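Long-range contact in ribosomal RNA small subunit methyltransferase E (Bacillus subtilis, PDB 1VHK), which probably methylates the N3 position of a specific uridine in 16S rRNA of the assembled small subunit, using S-adenosyl-L-methionine: residues Q4-Q13 with K139-P151. Sequence-based numbering, arbitrary orientation.
Sequences QRYFIELTKQ and KEAAEQSYRNEVP
Arg5 and Phe7, on the edge strand of the small N-terminal beta domain, pack on the C-terminal turn of helix 131-144 and the loop after it, where a Schellman motif at Tyr146 ends the helix. The contact therefore joins the N-terminal domain, which carries the PUA family sequence, to the SPOUT-type methyltransferase domain. Arg5 can be followed from its CB outward. CB lies 3.5 Å from Glu143 O; CG and CD follow past the same oxygen. With CG anti to the backbone N (chi1 180°) and the chain extended as far as NE, the side chain runs past the helix end to the backbone of 146-147. There NE and NH2 both donate to Arg147 O, each 3.1 Å away, in two weak, bent bonds that share one acceptor at the edge of the guanidinium. CZ lies 3.6 Å from Tyr146 CA, which sits over one face of the group near its rim. NH1 stands over the centre of the Tyr146 ring, while CZ lies off-centre, a cation-pi contact with the two planes 31° apart. NH2 also forms a salt bridge with Glu52 of the N-terminal domain, so the same nitrogen has partners in both domains. A leucine in place of Arg5 would probably leave Arg147 O without these two donors, Glu52 without its mate and the Tyr146 face without its cation. Two residues on, the Phe7 ring turns its edge to the helix end, CE2 lying 3.8 Å from Ala142 CB and CZ close to Arg147 O. Val150 closes one face of this ring: its CG2 sits 3.6 Å from the ring centroid, 11° off the normal, as a CH-pi contact.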
ATOM      1  N   GLN A   4      -0.652  13.544  16.599  1.00 35.48           N
ATOM      2  CA  GLN A   4      -1.408  12.683  17.476  1.00 34.11           C
ATOM      3  C   GLN A   4      -0.622  11.509  18.013  1.00 34.31           C
ATOM      4  O   GLN A   4      -0.781  11.198  19.199  1.00 34.89           O
ATOM      5  CB  GLN A   4      -2.726  12.182  16.842  1.00 33.19           C
ATOM      6  CG  GLN A   4      -3.869  12.255  17.809  1.00 45.42           C
ATOM      7  CD  GLN A   4      -5.178  11.635  17.429  1.00 52.20           C
ATOM      8  OE1 GLN A   4      -5.868  12.060  16.479  1.00 54.04           O
ATOM      9  NE2 GLN A   4      -5.599  10.609  18.200  1.00 50.02           N
ATOM     10  N   ARG A   5       0.236  10.848  17.248  1.00 35.52           N
ATOM     11  CA  ARG A   5       0.949   9.673  17.730  1.00 35.22           C
ATOM     12  C   ARG A   5       2.460   9.853  17.795  1.00 35.15           C
ATOM     13  O   ARG A   5       3.095  10.269  16.836  1.00 33.35           O
ATOM     14  CB  ARG A   5       0.598   8.419  16.910  1.00 33.58           C
ATOM     15  CG  ARG A   5       1.340   7.161  17.382  1.00 32.97           C
ATOM     16  CD  ARG A   5       1.441   6.133  16.238  1.00 35.83           C
ATOM     17  NE  ARG A   5       1.605   4.770  16.802  1.00 30.43           N
ATOM     18  CZ  ARG A   5       0.588   4.247  17.502  1.00 26.33           C
ATOM     19  NH1 ARG A   5      -0.520   4.961  17.619  1.00 26.05           N
ATOM     20  NH2 ARG A   5       0.654   3.082  18.078  1.00 25.04           N
ATOM     21  N   TYR A   6       3.011   9.525  18.977  1.00 35.71           N
ATOM     22  CA  TYR A   6       4.399   9.614  19.297  1.00 36.79           C
ATOM     23  C   TYR A   6       5.076   8.357  19.848  1.00 37.52           C
ATOM     24  O   TYR A   6       4.586   7.658  20.736  1.00 36.16           O
ATOM     25  CB  TYR A   6       4.635  10.708  20.395  1.00 35.95           C
ATOM     26  CG  TYR A   6       4.173  12.059  19.886  1.00 36.46           C
ATOM     27  CD1 TYR A   6       2.908  12.533  20.192  1.00 35.39           C
ATOM     28  CD2 TYR A   6       4.990  12.805  19.039  1.00 35.55           C
ATOM     29  CE1 TYR A   6       2.470  13.746  19.690  1.00 37.16           C
ATOM     30  CE2 TYR A   6       4.561  14.022  18.547  1.00 35.43           C
ATOM     31  CZ  TYR A   6       3.312  14.490  18.885  1.00 37.27           C
ATOM     32  OH  TYR A   6       2.883  15.709  18.397  1.00 37.22           O
ATOM     33  N   PHE A   7       6.311   8.185  19.385  1.00 37.98           N
ATOM     34  CA  PHE A   7       7.205   7.137  19.819  1.00 39.01           C
ATOM     35  C   PHE A   7       8.137   7.644  20.916  1.00 41.08           C
ATOM     36  O   PHE A   7       8.956   8.535  20.707  1.00 42.42           O
ATOM     37  CB  PHE A   7       8.032   6.639  18.629  1.00 33.77           C
ATOM     38  CG  PHE A   7       7.148   5.844  17.699  1.00 34.89           C
ATOM     39  CD1 PHE A   7       6.711   4.584  18.097  1.00 35.00           C
ATOM     40  CD2 PHE A   7       6.733   6.355  16.493  1.00 34.00           C
ATOM     41  CE1 PHE A   7       5.888   3.836  17.286  1.00 32.42           C
ATOM     42  CE2 PHE A   7       5.915   5.605  15.671  1.00 35.49           C
ATOM     43  CZ  PHE A   7       5.505   4.342  16.062  1.00 33.25           C
ATOM     44  N   ILE A   8       7.918   7.163  22.107  1.00 43.89           N
ATOM     45  CA  ILE A   8       8.621   7.485  23.336  1.00 45.76           C
ATOM     46  C   ILE A   8       9.829   6.597  23.576  1.00 48.00           C
ATOM     47  O   ILE A   8       9.803   5.382  23.372  1.00 47.19           O
ATOM     48  CB  ILE A   8       7.611   7.289  24.505  1.00 42.99           C
ATOM     49  CG1 ILE A   8       6.322   8.047  24.203  1.00 41.74           C
ATOM     50  CG2 ILE A   8       8.200   7.694  25.823  1.00 45.74           C
ATOM     51  CD1 ILE A   8       6.487   9.502  23.876  1.00 41.36           C
ATOM     52  N   GLU A   9      10.919   7.169  24.094  1.00 51.17           N
ATOM     53  CA  GLU A   9      12.141   6.420  24.363  1.00 52.16           C
ATOM     54  C   GLU A   9      12.182   5.882  25.792  1.00 52.56           C
ATOM     55  O   GLU A   9      13.195   5.964  26.486  1.00 52.14           O
ATOM     56  CB  GLU A   9      13.366   7.284  24.094  1.00 56.13           C
ATOM     57  CG  GLU A   9      13.352   8.072  22.808  1.00 60.10           C
ATOM     58  CD  GLU A   9      13.858   7.291  21.616  1.00 65.77           C
ATOM     59  OE1 GLU A   9      14.593   7.859  20.770  1.00 65.55           O
ATOM     60  OE2 GLU A   9      13.517   6.088  21.506  1.00 68.52           O
ATOM     61  N   LEU A  10      11.077   5.329  26.234  1.00 53.37           N
ATOM     62  CA  LEU A  10      10.888   4.688  27.513  1.00 53.71           C
ATOM     63  C   LEU A  10      10.220   3.329  27.262  1.00 53.99           C
ATOM     64  O   LEU A  10       9.706   3.148  26.148  1.00 54.34           O
ATOM     65  CB  LEU A  10      10.027   5.542  28.422  1.00 56.79           C
ATOM     66  CG  LEU A  10      10.705   6.631  29.253  1.00 58.32           C
ATOM     67  CD1 LEU A  10      12.123   6.219  29.637  1.00 59.03           C
ATOM     68  CD2 LEU A  10      10.690   7.981  28.569  1.00 56.11           C
ATOM     69  N   THR A  11      10.321   2.408  28.181  1.00 54.13           N
ATOM     70  CA  THR A  11       9.723   1.064  28.022  1.00 54.28           C
ATOM     71  C   THR A  11       8.368   1.098  28.679  1.00 54.64           C
ATOM     72  O   THR A  11       8.171   2.051  29.461  1.00 55.30           O
ATOM     73  CB  THR A  11      10.631   0.032  28.718  1.00 54.38           C
ATOM     74  OG1 THR A  11      11.883  -0.031  28.012  1.00 52.76           O
ATOM     75  CG2 THR A  11       9.992  -1.345  28.725  1.00 56.05           C
ATOM     76  N   LYS A  12       7.439   0.171  28.456  1.00 55.50           N
ATOM     77  CA  LYS A  12       6.189   0.295  29.218  1.00 56.95           C
ATOM     78  C   LYS A  12       6.488   0.333  30.720  1.00 59.06           C
ATOM     79  O   LYS A  12       6.036   1.248  31.416  1.00 57.71           O
ATOM     80  CB  LYS A  12       5.146  -0.760  28.912  1.00 52.51           C
ATOM     81  CG  LYS A  12       3.907  -0.623  29.823  1.00 49.40           C
ATOM     82  CD  LYS A  12       2.954  -1.779  29.579  1.00 48.13           C
ATOM     83  CE  LYS A  12       1.923  -1.871  30.700  1.00 46.09           C
ATOM     84  NZ  LYS A  12       0.960  -2.965  30.406  1.00 48.47           N
ATOM     85  N   GLN A  13       7.282  -0.612  31.224  1.00 61.08           N
ATOM     86  CA  GLN A  13       7.587  -0.637  32.649  1.00 64.61           C
ATOM     87  C   GLN A  13       8.265   0.594  33.179  1.00 65.39           C
ATOM     88  O   GLN A  13       7.984   0.996  34.329  1.00 65.57           O
ATOM     89  CB  GLN A  13       8.292  -1.944  33.034  1.00 68.56           C
ATOM     90  CG  GLN A  13       7.344  -3.142  32.785  1.00 73.11           C
ATOM     91  CD  GLN A  13       7.805  -4.399  33.479  1.00 73.48           C
ATOM     92  OE1 GLN A  13       9.008  -4.637  33.598  1.00 75.17           O
ATOM     93  NE2 GLN A  13       6.859  -5.214  33.937  1.00 74.13           N
ATOM     94  N   LYS A 139       9.652   6.906  10.303  1.00 31.99           N
ATOM     95  CA  LYS A 139       9.146   7.287  11.602  1.00 30.28           C
ATOM     96  C   LYS A 139       7.811   8.025  11.501  1.00 29.79           C
ATOM     97  O   LYS A 139       6.893   7.806  12.276  1.00 26.98           O
ATOM     98  CB  LYS A 139      10.182   8.223  12.258  1.00 33.07           C
ATOM     99  CG  LYS A 139      10.199   8.152  13.774  1.00 33.90           C
ATOM    100  CD  LYS A 139      10.634   9.473  14.398  1.00 32.12           C
ATOM    101  CE  LYS A 139      10.708   9.333  15.913  1.00 31.87           C
ATOM    102  NZ  LYS A 139      10.921  10.647  16.567  1.00 35.12           N
ATOM    103  N   GLU A 140       7.685   8.890  10.500  1.00 29.49           N
ATOM    104  CA  GLU A 140       6.433   9.659  10.318  1.00 31.44           C
ATOM    105  C   GLU A 140       5.343   8.763   9.772  1.00 31.59           C
ATOM    106  O   GLU A 140       4.204   8.678  10.268  1.00 31.62           O
ATOM    107  CB  GLU A 140       6.753  10.859   9.457  1.00 32.84           C
ATOM    108  CG  GLU A 140       5.779  11.918   9.195  1.00 40.33           C
ATOM    109  CD  GLU A 140       4.507  11.559   8.467  1.00 47.66           C
ATOM    110  OE1 GLU A 140       4.540  10.714   7.543  1.00 48.45           O
ATOM    111  OE2 GLU A 140       3.428  12.115   8.838  1.00 50.75           O
ATOM    112  N   ALA A 141       5.688   7.926   8.783  1.00 31.12           N
ATOM    113  CA  ALA A 141       4.711   6.957   8.254  1.00 29.28           C
ATOM    114  C   ALA A 141       4.240   6.057   9.410  1.00 29.42           C
ATOM    115  O   ALA A 141       3.077   5.695   9.553  1.00 26.77           O
ATOM    116  CB  ALA A 141       5.369   6.119   7.177  1.00 28.96           C
ATOM    117  N   ALA A 142       5.227   5.690  10.235  1.00 27.42           N
ATOM    118  CA  ALA A 142       5.005   4.869  11.387  1.00 28.95           C
ATOM    119  C   ALA A 142       4.041   5.526  12.379  1.00 29.44           C
ATOM    120  O   ALA A 142       3.203   4.830  12.945  1.00 29.11           O
ATOM    121  CB  ALA A 142       6.317   4.502  12.065  1.00 27.71           C
ATOM    122  N   GLU A 143       4.149   6.827  12.574  1.00 30.93           N
ATOM    123  CA  GLU A 143       3.268   7.596  13.428  1.00 31.70           C
ATOM    124  C   GLU A 143       1.860   7.691  12.850  1.00 30.54           C
ATOM    125  O   GLU A 143       0.882   7.480  13.537  1.00 27.72           O
ATOM    126  CB  GLU A 143       3.787   9.046  13.621  1.00 30.72           C
ATOM    127  CG  GLU A 143       4.981   9.080  14.559  1.00 38.49           C
ATOM    128  CD  GLU A 143       5.926  10.234  14.329  1.00 41.77           C
ATOM    129  OE1 GLU A 143       6.858  10.409  15.160  1.00 43.89           O
ATOM    130  OE2 GLU A 143       5.759  10.961  13.326  1.00 41.54           O
ATOM    131  N   GLN A 144       1.784   8.014  11.549  1.00 32.04           N
ATOM    132  CA  GLN A 144       0.471   8.200  10.942  1.00 32.25           C
ATOM    133  C   GLN A 144      -0.280   6.911  10.728  1.00 31.90           C
ATOM    134  O   GLN A 144      -1.525   6.978  10.674  1.00 34.18           O
ATOM    135  CB  GLN A 144       0.527   9.039   9.684  1.00 36.06           C
ATOM    136  CG  GLN A 144       1.025  10.463   9.886  1.00 44.30           C
ATOM    137  CD  GLN A 144       0.168  11.281  10.825  1.00 46.83           C
ATOM    138  OE1 GLN A 144      -1.054  11.169  10.865  1.00 49.00           O
ATOM    139  NE2 GLN A 144       0.805  12.147  11.610  1.00 49.81           N
ATOM    140  N   SER A 145       0.365   5.757  10.735  1.00 29.90           N
ATOM    141  CA  SER A 145      -0.326   4.512  10.461  1.00 29.09           C
ATOM    142  C   SER A 145      -0.597   3.685  11.694  1.00 29.30           C
ATOM    143  O   SER A 145      -1.132   2.574  11.582  1.00 29.41           O
ATOM    144  CB  SER A 145       0.437   3.669   9.437  1.00 26.35           C
ATOM    145  OG  SER A 145       1.698   3.318   9.955  1.00 28.06           O
ATOM    146  N   TYR A 146      -0.167   4.173  12.845  1.00 29.50           N
ATOM    147  CA  TYR A 146      -0.405   3.523  14.115  1.00 28.19           C
ATOM    148  C   TYR A 146       0.351   2.220  14.230  1.00 27.67           C
ATOM    149  O   TYR A 146      -0.183   1.224  14.716  1.00 28.44           O
ATOM    150  CB  TYR A 146      -1.916   3.312  14.338  1.00 26.98           C
ATOM    151  CG  TYR A 146      -2.596   4.550  14.856  1.00 27.65           C
ATOM    152  CD1 TYR A 146      -3.612   4.491  15.788  1.00 27.73           C
ATOM    153  CD2 TYR A 146      -2.143   5.814  14.495  1.00 30.85           C
ATOM    154  CE1 TYR A 146      -4.192   5.626  16.298  1.00 29.38           C
ATOM    155  CE2 TYR A 146      -2.706   6.960  15.006  1.00 32.61           C
ATOM    156  CZ  TYR A 146      -3.750   6.864  15.908  1.00 31.60           C
ATOM    157  OH  TYR A 146      -4.334   8.021  16.373  1.00 31.37           O
ATOM    158  N   ARG A 147       1.588   2.238  13.767  1.00 27.53           N
ATOM    159  CA  ARG A 147       2.446   1.062  13.917  1.00 28.10           C
ATOM    160  C   ARG A 147       2.872   1.006  15.398  1.00 28.33           C
ATOM    161  O   ARG A 147       2.745   2.002  16.108  1.00 24.97           O
ATOM    162  CB  ARG A 147       3.669   1.190  13.011  1.00 28.16           C
ATOM    163  CG  ARG A 147       3.457   0.922  11.558  1.00 27.24           C
ATOM    164  CD  ARG A 147       3.176  -0.548  11.256  1.00 30.89           C
ATOM    165  NE  ARG A 147       4.347  -1.387  11.414  1.00 31.00           N
ATOM    166  CZ  ARG A 147       5.366  -1.465  10.571  1.00 29.44           C
ATOM    167  NH1 ARG A 147       5.378  -0.756   9.455  1.00 29.47           N
ATOM    168  NH2 ARG A 147       6.367  -2.268  10.867  1.00 29.49           N
ATOM    169  N   ASN A 148       3.246  -0.170  15.871  1.00 30.63           N
ATOM    170  CA  ASN A 148       3.710  -0.368  17.225  1.00 33.10           C
ATOM    171  C   ASN A 148       5.243  -0.338  17.254  1.00 34.94           C
ATOM    172  O   ASN A 148       5.823  -0.483  18.325  1.00 36.23           O
ATOM    173  CB  ASN A 148       3.244  -1.694  17.811  1.00 37.53           C
ATOM    174  CG  ASN A 148       1.738  -1.698  18.060  1.00 42.51           C
ATOM    175  OD1 ASN A 148       0.988  -1.786  17.087  1.00 44.29           O
ATOM    176  ND2 ASN A 148       1.325  -1.590  19.319  1.00 39.28           N
ATOM    177  N   GLU A 149       5.839  -0.160  16.085  1.00 34.79           N
ATOM    178  CA  GLU A 149       7.246  -0.103  15.871  1.00 35.51           C
ATOM    179  C   GLU A 149       7.575   0.759  14.635  1.00 35.01           C
ATOM    180  O   GLU A 149       6.794   0.811  13.695  1.00 35.07           O
ATOM    181  CB  GLU A 149       7.873  -1.493  15.609  1.00 39.46           C
ATOM    182  CG  GLU A 149       7.710  -1.989  14.190  1.00 48.22           C
ATOM    183  CD  GLU A 149       8.762  -2.906  13.647  1.00 55.19           C
ATOM    184  OE1 GLU A 149       9.060  -3.954  14.267  1.00 56.63           O
ATOM    185  OE2 GLU A 149       9.330  -2.617  12.549  1.00 59.43           O
ATOM    186  N   VAL A 150       8.784   1.288  14.631  1.00 33.96           N
ATOM    187  CA  VAL A 150       9.303   2.066  13.508  1.00 32.16           C
ATOM    188  C   VAL A 150      10.274   1.197  12.711  1.00 32.95           C
ATOM    189  O   VAL A 150      11.262   0.682  13.248  1.00 32.47           O
ATOM    190  CB  VAL A 150      10.061   3.303  14.039  1.00 28.41           C
ATOM    191  CG1 VAL A 150      10.679   4.070  12.884  1.00 22.39           C
ATOM    192  CG2 VAL A 150       9.114   4.158  14.886  1.00 25.32           C
ATOM    193  N   PRO A 151       9.969   0.944  11.456  1.00 33.61           N
ATOM    194  CA  PRO A 151      10.807   0.084  10.638  1.00 34.86           C
ATOM    195  C   PRO A 151      12.199   0.673  10.447  1.00 34.97           C
ATOM    196  O   PRO A 151      12.357   1.862  10.217  1.00 34.57           O
ATOM    197  CB  PRO A 151      10.074  -0.080   9.332  1.00 33.27           C
ATOM    198  CG  PRO A 151       8.780   0.591   9.470  1.00 33.80           C
ATOM    199  CD  PRO A 151       8.783   1.412  10.722  1.00 33.98           C
TER
HETATM  200  O   HOH W   1       7.493   9.897  17.576  1.00 37.55           O